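Long-range contacts in electron transfer flavoprotein, beta subunit (Thermotoga maritima, PDB 7KOE), which probably carries electrons as the FAD-binding beta subunit of an electron transfer flavoprotein: residues Y68-G73 with Y110-G115; L89-H94 with I214-I219. One frame throughout, in Å; residues are numbered along the deposited sequence.

Contact 1 (Y68-G73 with Y110-G115). With FAD (flavin-adenine dinucleotide), chain I.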
ATOM      1  N   TYR A  68      10.295  32.400  40.981  1.00 26.91           N
ATOM      2  CA  TYR A  68      10.806  31.354  40.113  1.00 26.91           C
ATOM      3  C   TYR A  68       9.624  30.672  39.448  1.00 26.91           C
ATOM      4  O   TYR A  68       8.500  30.744  39.946  1.00 26.91           O
ATOM      5  CB  TYR A  68      11.617  30.322  40.892  1.00 26.91           C
ATOM      6  CG  TYR A  68      13.070  30.667  41.079  1.00 26.91           C
ATOM      7  CD1 TYR A  68      13.454  31.911  41.559  1.00 26.91           C
ATOM      8  CD2 TYR A  68      14.060  29.742  40.788  1.00 26.91           C
ATOM      9  CE1 TYR A  68      14.782  32.226  41.734  1.00 26.91           C
ATOM     10  CE2 TYR A  68      15.391  30.045  40.964  1.00 26.91           C
ATOM     11  CZ  TYR A  68      15.747  31.290  41.436  1.00 26.91           C
ATOM     12  OH  TYR A  68      17.073  31.602  41.610  1.00 26.91           O
ATOM     13  N   VAL A  69       9.870  30.018  38.322  1.00 22.82           N
ATOM     14  CA  VAL A  69       8.857  29.224  37.639  1.00 22.82           C
ATOM     15  C   VAL A  69       9.480  27.883  37.277  1.00 22.82           C
ATOM     16  O   VAL A  69      10.618  27.828  36.806  1.00 22.82           O
ATOM     17  CB  VAL A  69       8.269  29.976  36.422  1.00 22.82           C
ATOM     18  CG1 VAL A  69       9.331  30.496  35.505  1.00 22.82           C
ATOM     19  CG2 VAL A  69       7.327  29.105  35.636  1.00 22.82           C
ATOM     20  N   ILE A  70       8.767  26.799  37.565  1.00 22.17           N
ATOM     21  CA  ILE A  70       9.316  25.457  37.448  1.00 22.17           C
ATOM     22  C   ILE A  70       8.372  24.605  36.610  1.00 22.17           C
ATOM     23  O   ILE A  70       7.148  24.751  36.686  1.00 22.17           O
ATOM     24  CB  ILE A  70       9.581  24.847  38.846  1.00 22.17           C
ATOM     25  CG1 ILE A  70      10.258  23.481  38.758  1.00 22.17           C
ATOM     26  CG2 ILE A  70       8.321  24.776  39.682  1.00 22.17           C
ATOM     27  CD1 ILE A  70      10.635  22.922  40.090  1.00 22.17           C
ATOM     28  N   THR A  71       8.945  23.760  35.758  1.00 27.22           N
ATOM     29  CA  THR A  71       8.172  22.847  34.931  1.00 27.22           C
ATOM     30  C   THR A  71       8.880  21.508  34.875  1.00 27.22           C
ATOM     31  O   THR A  71      10.071  21.444  34.564  1.00 27.22           O
ATOM     32  CB  THR A  71       7.984  23.391  33.513  1.00 27.22           C
ATOM     33  OG1 THR A  71       7.431  24.705  33.577  1.00 27.22           O
ATOM     34  CG2 THR A  71       7.043  22.507  32.716  1.00 27.22           C
ATOM     35  N   MET A  72       8.148  20.450  35.186  1.00 32.28           N
ATOM     36  CA  MET A  72       8.590  19.081  34.961  1.00 32.28           C
ATOM     37  C   MET A  72       7.897  18.615  33.689  1.00 32.28           C
ATOM     38  O   MET A  72       6.704  18.309  33.699  1.00 32.28           O
ATOM     39  CB  MET A  72       8.246  18.193  36.151  1.00 32.28           C
ATOM     40  CG  MET A  72       8.627  16.743  35.972  1.00 32.28           C
ATOM     41  SD  MET A  72       7.428  15.614  36.692  1.00 32.28           S
ATOM     42  CE  MET A  72       6.323  15.363  35.311  1.00 32.28           C
ATOM     43  N   GLY A  73       8.635  18.584  32.587  1.00 33.16           N
ATOM     44  CA  GLY A  73       8.047  18.223  31.323  1.00 33.16           C
ATOM     45  C   GLY A  73       9.049  17.749  30.294  1.00 33.16           C
ATOM     46  O   GLY A  73      10.211  17.470  30.602  1.00 33.16           O
ATOM     47  N   TYR A 110       6.250  14.444  43.529  1.00 41.60           N
ATOM     48  CA  TYR A 110       7.519  14.036  44.119  1.00 41.60           C
ATOM     49  C   TYR A 110       8.692  14.678  43.393  1.00 41.60           C
ATOM     50  O   TYR A 110       9.689  15.054  44.021  1.00 41.60           O
ATOM     51  CB  TYR A 110       7.647  12.518  44.100  1.00 41.60           C
ATOM     52  CG  TYR A 110       8.919  12.022  44.740  1.00 41.60           C
ATOM     53  CD1 TYR A 110       9.136  12.173  46.100  1.00 41.60           C
ATOM     54  CD2 TYR A 110       9.903  11.411  43.982  1.00 41.60           C
ATOM     55  CE1 TYR A 110      10.294  11.723  46.689  1.00 41.60           C
ATOM     56  CE2 TYR A 110      11.068  10.962  44.561  1.00 41.60           C
ATOM     57  CZ  TYR A 110      11.258  11.120  45.914  1.00 41.60           C
ATOM     58  OH  TYR A 110      12.418  10.671  46.496  1.00 41.60           O
ATOM     59  N   THR A 111       8.585  14.821  42.072  1.00 36.23           N
ATOM     60  CA  THR A 111       9.602  15.545  41.321  1.00 36.23           C
ATOM     61  C   THR A 111       9.537  17.036  41.610  1.00 36.23           C
ATOM     62  O   THR A 111      10.572  17.693  41.758  1.00 36.23           O
ATOM     63  CB  THR A 111       9.426  15.287  39.829  1.00 36.23           C
ATOM     64  OG1 THR A 111       9.225  13.888  39.605  1.00 36.23           O
ATOM     65  CG2 THR A 111      10.646  15.738  39.074  1.00 36.23           C
ATOM     66  N   LEU A 112       8.325  17.584  41.704  1.00 34.29           N
ATOM     67  CA  LEU A 112       8.177  19.010  41.958  1.00 34.29           C
ATOM     68  C   LEU A 112       8.537  19.370  43.389  1.00 34.29           C
ATOM     69  O   LEU A 112       9.006  20.483  43.631  1.00 34.29           O
ATOM     70  CB  LEU A 112       6.753  19.463  41.656  1.00 34.29           C
ATOM     71  CG  LEU A 112       6.365  19.623  40.193  1.00 34.29           C
ATOM     72  CD1 LEU A 112       4.924  20.042  40.114  1.00 34.29           C
ATOM     73  CD2 LEU A 112       7.253  20.636  39.519  1.00 34.29           C
ATOM     74  N   TYR A 113       8.312  18.465  44.348  1.00 39.07           N
ATOM     75  CA  TYR A 113       8.755  18.734  45.714  1.00 39.07           C
ATOM     76  C   TYR A 113      10.270  18.793  45.789  1.00 39.07           C
ATOM     77  O   TYR A 113      10.826  19.696  46.417  1.00 39.07           O
ATOM     78  CB  TYR A 113       8.218  17.684  46.687  1.00 39.07           C
ATOM     79  CG  TYR A 113       8.857  17.734  48.055  1.00 39.07           C
ATOM     80  CD1 TYR A 113       8.705  18.843  48.870  1.00 39.07           C
ATOM     81  CD2 TYR A 113       9.611  16.671  48.529  1.00 39.07           C
ATOM     82  CE1 TYR A 113       9.289  18.898  50.117  1.00 39.07           C
ATOM     83  CE2 TYR A 113      10.199  16.716  49.777  1.00 39.07           C
ATOM     84  CZ  TYR A 113      10.033  17.833  50.565  1.00 39.07           C
ATOM     85  OH  TYR A 113      10.613  17.886  51.811  1.00 39.07           O
ATOM     86  N   TRP A 114      10.955  17.864  45.127  1.00 42.08           N
ATOM     87  CA  TRP A 114      12.407  17.915  45.097  1.00 42.08           C
ATOM     88  C   TRP A 114      12.932  18.928  44.096  1.00 42.08           C
ATOM     89  O   TRP A 114      14.108  19.298  44.167  1.00 42.08           O
ATOM     90  CB  TRP A 114      12.980  16.531  44.799  1.00 42.08           C
ATOM     91  CG  TRP A 114      12.979  15.660  46.004  1.00 42.08           C
ATOM     92  CD1 TRP A 114      12.214  14.558  46.213  1.00 42.08           C
ATOM     93  CD2 TRP A 114      13.765  15.837  47.190  1.00 42.08           C
ATOM     94  NE1 TRP A 114      12.478  14.026  47.448  1.00 42.08           N
ATOM     95  CE2 TRP A 114      13.428  14.794  48.068  1.00 42.08           C
ATOM     96  CE3 TRP A 114      14.725  16.771  47.590  1.00 42.08           C
ATOM     97  CZ2 TRP A 114      14.015  14.656  49.321  1.00 42.08           C
ATOM     98  CZ3 TRP A 114      15.303  16.635  48.832  1.00 42.08           C
ATOM     99  CH2 TRP A 114      14.948  15.586  49.684  1.00 42.08           C
ATOM    100  N   GLY A 115      12.089  19.391  43.172  1.00 35.66           N
ATOM    101  CA  GLY A 115      12.485  20.497  42.321  1.00 35.66           C
ATOM    102  C   GLY A 115      12.456  21.820  43.058  1.00 35.66           C
ATOM    103  O   GLY A 115      13.371  22.633  42.924  1.00 35.66           O
TER
HETATM  104  PA  FAD I 301      -3.004  19.304  37.269  1.00 30.92           P
HETATM  105  O1A FAD I 301      -4.485  19.455  37.264  1.00 30.92           O
HETATM  106  O2A FAD I 301      -2.361  18.584  38.403  1.00 30.92           O
HETATM  107  O5B FAD I 301      -2.323  20.741  37.113  1.00 30.92           O
HETATM  108  C5B FAD I 301      -2.470  21.675  38.206  1.00 30.92           C
HETATM  109  C4B FAD I 301      -1.302  22.628  38.209  1.00 30.92           C
HETATM  110  O4B FAD I 301      -0.122  21.939  38.692  1.00 30.92           O
HETATM  111  C3B FAD I 301      -0.871  23.185  36.850  1.00 30.92           C
HETATM  112  O3B FAD I 301      -1.652  24.308  36.468  1.00 30.92           O
HETATM  113  C2B FAD I 301       0.570  23.590  37.160  1.00 30.92           C
HETATM  114  O2B FAD I 301       0.650  24.808  37.866  1.00 30.92           O
HETATM  115  C1B FAD I 301       1.023  22.418  38.022  1.00 30.92           C
HETATM  116  N9A FAD I 301       1.578  21.333  37.235  1.00 30.92           N
HETATM  117  C8A FAD I 301       0.905  20.321  36.612  1.00 30.92           C
HETATM  118  N7A FAD I 301       1.703  19.504  35.967  1.00 30.92           N
HETATM  119  C5A FAD I 301       2.974  20.019  36.178  1.00 30.92           C
HETATM  120  C6A FAD I 301       4.251  19.610  35.753  1.00 30.92           C
HETATM  121  N6A FAD I 301       4.472  18.544  34.992  1.00 30.92           N
HETATM  122  N1A FAD I 301       5.306  20.364  36.144  1.00 30.92           N
HETATM  123  C2A FAD I 301       5.078  21.439  36.907  1.00 30.92           C
HETATM  124  N3A FAD I 301       3.926  21.915  37.366  1.00 30.92           N
HETATM  125  C4A FAD I 301       2.903  21.149  36.959  1.00 30.92           C
HETATM  126  N1  FAD I 301      -2.394  11.535  36.463  1.00 30.92           N
HETATM  127  C2  FAD I 301      -3.035  11.253  37.615  1.00 30.92           C
HETATM  128  O2  FAD I 301      -2.477  11.403  38.700  1.00 30.92           O
HETATM  129  N3  FAD I 301      -4.311  10.801  37.635  1.00 30.92           N
HETATM  130  C4  FAD I 301      -5.027  10.600  36.482  1.00 30.92           C
HETATM  131  O4  FAD I 301      -6.175  10.192  36.545  1.00 30.92           O
HETATM  132  C4X FAD I 301      -4.397  10.878  35.261  1.00 30.92           C
HETATM  133  N5  FAD I 301      -5.066  10.689  34.155  1.00 30.92           N
HETATM  134  C5X FAD I 301      -4.425  10.966  32.978  1.00 30.92           C
HETATM  135  C6  FAD I 301      -5.126  10.766  31.776  1.00 30.92           C
HETATM  136  C7  FAD I 301      -4.546  11.019  30.558  1.00 30.92           C
HETATM  137  C7M FAD I 301      -5.326  10.791  29.289  1.00 30.92           C
HETATM  138  C8  FAD I 301      -3.216  11.495  30.508  1.00 30.92           C
HETATM  139  C8M FAD I 301      -2.559  11.782  29.183  1.00 30.92           C
HETATM  140  C9  FAD I 301      -2.518  11.698  31.679  1.00 30.92           C
HETATM  141  C9A FAD I 301      -3.101  11.440  32.930  1.00 30.92           C
HETATM  142  N10 FAD I 301      -2.424  11.631  34.130  1.00 30.92           N
HETATM  143  C10 FAD I 301      -3.042  11.357  35.333  1.00 30.92           C
HETATM  144  C1' FAD I 301      -1.037  12.127  34.117  1.00 30.92           C
HETATM  145  C2' FAD I 301      -0.891  13.438  34.865  1.00 30.92           C
HETATM  146  O2' FAD I 301      -1.393  14.502  34.073  1.00 30.92           O
HETATM  147  C3' FAD I 301       0.573  13.726  35.200  1.00 30.92           C
HETATM  148  O3' FAD I 301       0.954  12.932  36.314  1.00 30.92           O
HETATM  149  C4' FAD I 301       0.852  15.201  35.497  1.00 30.92           C
HETATM  150  O4' FAD I 301       2.045  15.332  36.272  1.00 30.92           O
HETATM  151  C5' FAD I 301      -0.288  15.867  36.231  1.00 30.92           C
HETATM  152  O5' FAD I 301      -0.958  16.798  35.343  1.00 30.92           O
HETATM  153  P   FAD I 301      -2.530  17.037  35.513  1.00 30.92           P
HETATM  154  O1P FAD I 301      -3.205  16.824  34.201  1.00 30.92           O
HETATM  155  O2P FAD I 301      -2.982  16.231  36.680  1.00 30.92           O
HETATM  156  O3P FAD I 301      -2.573  18.585  35.907  1.00 30.92           O
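M72 sends its CG anti to the backbone N (chi1 178°) and then bends at the next two bonds, which swings the thioether across the side chain of T111 at about a right angle. SD reaches T111 CB at 3.7 Å, and CG lies against the methyl CG2. I70 is built differently: with both torsions anti it runs straight out to the helix, where CD1 rests 3.7 Å from G115 C. Because G115 has no side chain, that methyl meets the helix backbone directly. L112 CD2 lies alongside both strand side chains, 4.1 Å from I70 CD1 and near M72 CB. This is a helix packed on a largely parallel sheet, as in the nucleotide-binding alpha/beta domains of the HUP clan, with helix 105-119 lying on strand 66-72 and the segment axes 146° apart. The adenine of FAD lies beside this junction. The backbone of M72 reads it with two bonds: M72 N donates to FAD N1A (3.0 Å, 162°), and FAD N6A donates to M72 O (2.6 Å). L112 covers one face of the ring, CD1 and CD2 each 3.5 Å from FAD C2A. M72 CE also comes close to the adenine amino group, 3.7 Å from FAD N6A. An alanine here would probably leave T111 without its thioether neighbour and open a gap beside the adenine amino group. T111 OG1 is hydrogen-bonded to A107 O of its own helix, and M72 also touches T108, while L112 also packs on V143 and L147 of helix 143-150.

Contact 2 (L89-H94 with I214-I219)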
ATOM      1  N   LEU A  89       9.313  37.608  35.313  1.00 24.73           N
ATOM      2  CA  LEU A  89       9.761  36.766  36.405  1.00 24.73           C
ATOM      3  C   LEU A  89      11.283  36.699  36.436  1.00 24.73           C
ATOM      4  O   LEU A  89      11.962  37.040  35.466  1.00 24.73           O
ATOM      5  CB  LEU A  89       9.171  35.368  36.259  1.00 24.73           C
ATOM      6  CG  LEU A  89       7.841  35.063  36.945  1.00 24.73           C
ATOM      7  CD1 LEU A  89       6.688  35.930  36.483  1.00 24.73           C
ATOM      8  CD2 LEU A  89       7.515  33.619  36.720  1.00 24.73           C
ATOM      9  N   ASP A  90      11.821  36.255  37.570  1.00 27.89           N
ATOM     10  CA  ASP A  90      13.271  36.211  37.713  1.00 27.89           C
ATOM     11  C   ASP A  90      13.878  35.016  36.995  1.00 27.89           C
ATOM     12  O   ASP A  90      14.651  35.176  36.046  1.00 27.89           O
ATOM     13  CB  ASP A  90      13.669  36.197  39.189  1.00 27.89           C
ATOM     14  CG  ASP A  90      13.676  37.577  39.799  1.00 27.89           C
ATOM     15  OD1 ASP A  90      13.950  38.546  39.062  1.00 27.89           O
ATOM     16  OD2 ASP A  90      13.420  37.699  41.012  1.00 27.89           O
ATOM     17  N   GLU A  91      13.546  33.808  37.429  1.00 27.06           N
ATOM     18  CA  GLU A  91      14.226  32.627  36.933  1.00 27.06           C
ATOM     19  C   GLU A  91      13.223  31.568  36.513  1.00 27.06           C
ATOM     20  O   GLU A  91      12.098  31.516  37.006  1.00 27.06           O
ATOM     21  CB  GLU A  91      15.178  32.041  37.979  1.00 27.06           C
ATOM     22  CG  GLU A  91      16.356  32.928  38.322  1.00 27.06           C
ATOM     23  CD  GLU A  91      17.341  33.055  37.183  1.00 27.06           C
ATOM     24  OE1 GLU A  91      17.619  32.034  36.520  1.00 27.06           O
ATOM     25  OE2 GLU A  91      17.839  34.175  36.950  1.00 27.06           O
ATOM     26  N   ALA A  92      13.655  30.723  35.588  1.00 25.77           N
ATOM     27  CA  ALA A  92      12.908  29.551  35.176  1.00 25.77           C
ATOM     28  C   ALA A  92      13.746  28.315  35.441  1.00 25.77           C
ATOM     29  O   ALA A  92      14.975  28.350  35.346  1.00 25.77           O
ATOM     30  CB  ALA A  92      12.522  29.610  33.701  1.00 25.77           C
ATOM     31  N   VAL A  93      13.077  27.223  35.784  1.00 25.65           N
ATOM     32  CA  VAL A  93      13.739  25.986  36.171  1.00 25.65           C
ATOM     33  C   VAL A  93      13.070  24.846  35.423  1.00 25.65           C
ATOM     34  O   VAL A  93      11.846  24.699  35.472  1.00 25.65           O
ATOM     35  CB  VAL A  93      13.675  25.766  37.694  1.00 25.65           C
ATOM     36  CG1 VAL A  93      13.895  24.318  38.043  1.00 25.65           C
ATOM     37  CG2 VAL A  93      14.698  26.630  38.396  1.00 25.65           C
ATOM     38  N   HIS A  94      13.863  24.055  34.718  1.00 30.36           N
ATOM     39  CA  HIS A  94      13.351  22.928  33.962  1.00 30.36           C
ATOM     40  C   HIS A  94      13.771  21.631  34.631  1.00 30.36           C
ATOM     41  O   HIS A  94      14.948  21.442  34.945  1.00 30.36           O
ATOM     42  CB  HIS A  94      13.854  22.966  32.523  1.00 30.36           C
ATOM     43  CG  HIS A  94      13.011  22.181  31.575  1.00 30.36           C
ATOM     44  ND1 HIS A  94      13.357  21.989  30.257  1.00 30.36           N
ATOM     45  CD2 HIS A  94      11.839  21.531  31.755  1.00 30.36           C
ATOM     46  CE1 HIS A  94      12.434  21.257  29.665  1.00 30.36           C
ATOM     47  NE2 HIS A  94      11.501  20.964  30.553  1.00 30.36           N
ATOM     48  N   ILE A 214      13.256  35.791  25.303  1.00 19.74           N
ATOM     49  CA  ILE A 214      13.748  35.068  24.136  1.00 19.74           C
ATOM     50  C   ILE A 214      15.181  34.605  24.356  1.00 19.74           C
ATOM     51  O   ILE A 214      15.507  33.431  24.153  1.00 19.74           O
ATOM     52  CB  ILE A 214      13.619  35.941  22.876  1.00 19.74           C
ATOM     53  CG1 ILE A 214      12.152  36.127  22.521  1.00 19.74           C
ATOM     54  CG2 ILE A 214      14.321  35.303  21.711  1.00 19.74           C
ATOM     55  CD1 ILE A 214      11.873  37.414  21.828  1.00 19.74           C
ATOM     56  N   ARG A 215      16.054  35.505  24.794  1.00 22.75           N
ATOM     57  CA  ARG A 215      17.440  35.131  25.066  1.00 22.75           C
ATOM     58  C   ARG A 215      17.630  34.705  26.517  1.00 22.75           C
ATOM     59  O   ARG A 215      18.513  35.184  27.224  1.00 22.75           O
ATOM     60  CB  ARG A 215      18.373  36.279  24.702  1.00 22.75           C
ATOM     61  CG  ARG A 215      17.895  37.640  25.139  1.00 22.75           C
ATOM     62  CD  ARG A 215      18.978  38.683  24.993  1.00 22.75           C
ATOM     63  NE  ARG A 215      19.342  38.897  23.600  1.00 22.75           N
ATOM     64  CZ  ARG A 215      19.156  40.040  22.951  1.00 22.75           C
ATOM     65  NH1 ARG A 215      18.607  41.072  23.571  1.00 22.75           N
ATOM     66  NH2 ARG A 215      19.519  40.149  21.682  1.00 22.75           N
ATOM     67  N   TYR A 216      16.796  33.774  26.968  1.00 25.73           N
ATOM     68  CA  TYR A 216      16.890  33.215  28.305  1.00 25.73           C
ATOM     69  C   TYR A 216      16.945  31.702  28.207  1.00 25.73           C
ATOM     70  O   TYR A 216      16.219  31.096  27.417  1.00 25.73           O
ATOM     71  CB  TYR A 216      15.709  33.622  29.184  1.00 25.73           C
ATOM     72  CG  TYR A 216      15.843  33.139  30.602  1.00 25.73           C
ATOM     73  CD1 TYR A 216      16.754  33.729  31.466  1.00 25.73           C
ATOM     74  CD2 TYR A 216      15.075  32.086  31.074  1.00 25.73           C
ATOM     75  CE1 TYR A 216      16.892  33.286  32.759  1.00 25.73           C
ATOM     76  CE2 TYR A 216      15.210  31.636  32.362  1.00 25.73           C
ATOM     77  CZ  TYR A 216      16.117  32.240  33.197  1.00 25.73           C
ATOM     78  OH  TYR A 216      16.257  31.793  34.483  1.00 25.73           O
ATOM     79  N   GLU A 217      17.806  31.097  29.019  1.00 29.91           N
ATOM     80  CA  GLU A 217      17.916  29.650  29.079  1.00 29.91           C
ATOM     81  C   GLU A 217      17.497  29.173  30.456  1.00 29.91           C
ATOM     82  O   GLU A 217      18.157  29.521  31.448  1.00 29.91           O
ATOM     83  CB  GLU A 217      19.340  29.206  28.769  1.00 29.91           C
ATOM     84  CG  GLU A 217      19.671  29.234  27.293  1.00 29.91           C
ATOM     85  CD  GLU A 217      18.959  28.145  26.524  1.00 29.91           C
ATOM     86  OE1 GLU A 217      18.726  27.063  27.101  1.00 29.91           O
ATOM     87  OE2 GLU A 217      18.631  28.371  25.342  1.00 29.91           O
ATOM     88  N   PRO A 218      16.410  28.413  30.569  1.00 27.83           N
ATOM     89  CA  PRO A 218      15.991  27.906  31.876  1.00 27.83           C
ATOM     90  C   PRO A 218      16.972  26.888  32.432  1.00 27.83           C
ATOM     91  O   PRO A 218      17.605  26.131  31.696  1.00 27.83           O
ATOM     92  CB  PRO A 218      14.632  27.263  31.585  1.00 27.83           C
ATOM     93  CG  PRO A 218      14.639  27.002  30.131  1.00 27.83           C
ATOM     94  CD  PRO A 218      15.420  28.109  29.526  1.00 27.83           C
ATOM     95  N   ILE A 219      17.097  26.893  33.756  1.00 29.19           N
ATOM     96  CA  ILE A 219      18.031  26.022  34.459  1.00 29.19           C
ATOM     97  C   ILE A 219      17.503  24.595  34.380  1.00 29.19           C
ATOM     98  O   ILE A 219      16.477  24.273  34.984  1.00 29.19           O
ATOM     99  CB  ILE A 219      18.212  26.462  35.913  1.00 29.19           C
ATOM    100  CG1 ILE A 219      18.463  27.965  35.979  1.00 29.19           C
ATOM    101  CG2 ILE A 219      19.361  25.721  36.547  1.00 29.19           C
ATOM    102  CD1 ILE A 219      18.277  28.543  37.351  1.00 29.19           C
TER
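The phenolic oxygen of Y216 is gripped twice: it accepts the backbone N-H of A92, with A92 N to Y216 OH 3.0 Å and 164° at the hydrogen, and it donates to E91 OE1. The modelled 2.5 Å from Y216 OH to E91 OE1 is very short, and that length is doubtful at this resolution. E91 bends at chi2 to bring its carboxylate in at the ring edge, OE1 in the ring plane and the two planes 62° apart. Y216 CG stands anti to the backbone N (chi1 -176°), extending the ring toward the strand so that CE2 packs 3.6 Å from A92 CB. P218 CB approaches the same methyl. Next comes a parallel beta bridge between V93 and I219: I219 N donates to A92 O (3.0 Å), and H94 N donates to I219 O (2.6 Å). On the face shared by V93 and I219, I219 CD1 reaches back to E91 OE1 (3.6 Å) and also meets V93 CG2. The segment 214-219 thus leaves helix 207-214, crosses beside strand 91-95 and joins it in register as strand 219-220, extending the sheet by a short strand. Strand 66-72 pairs with the other side of 91-95, and helix 78-85 covers A92 and Y216 through I85.

The two contacts meet at neighbouring strands, 66-72 and 91-95, joined by backbone pairing that includes V69 O to V93 N at 2.7 Å, and Y68 packs on E91. Helix 105-119 follows strand 91-95 in the chain and folds back onto strand 66-72, so contact 1 covers a face of the sheet while contact 2 adds a short strand at its edge, beside 91-95. Every touching residue of contact 1 is buried; its segments meet through apolar and thioether packing, and the backbone of M72 hydrogen-bonds the cofactor. Contact 2 is partly buried and farther from FAD, and it relies on backbone bonds and a tyrosine-carboxylate pair. Nearby, I214 and R215 pack against another protein chain.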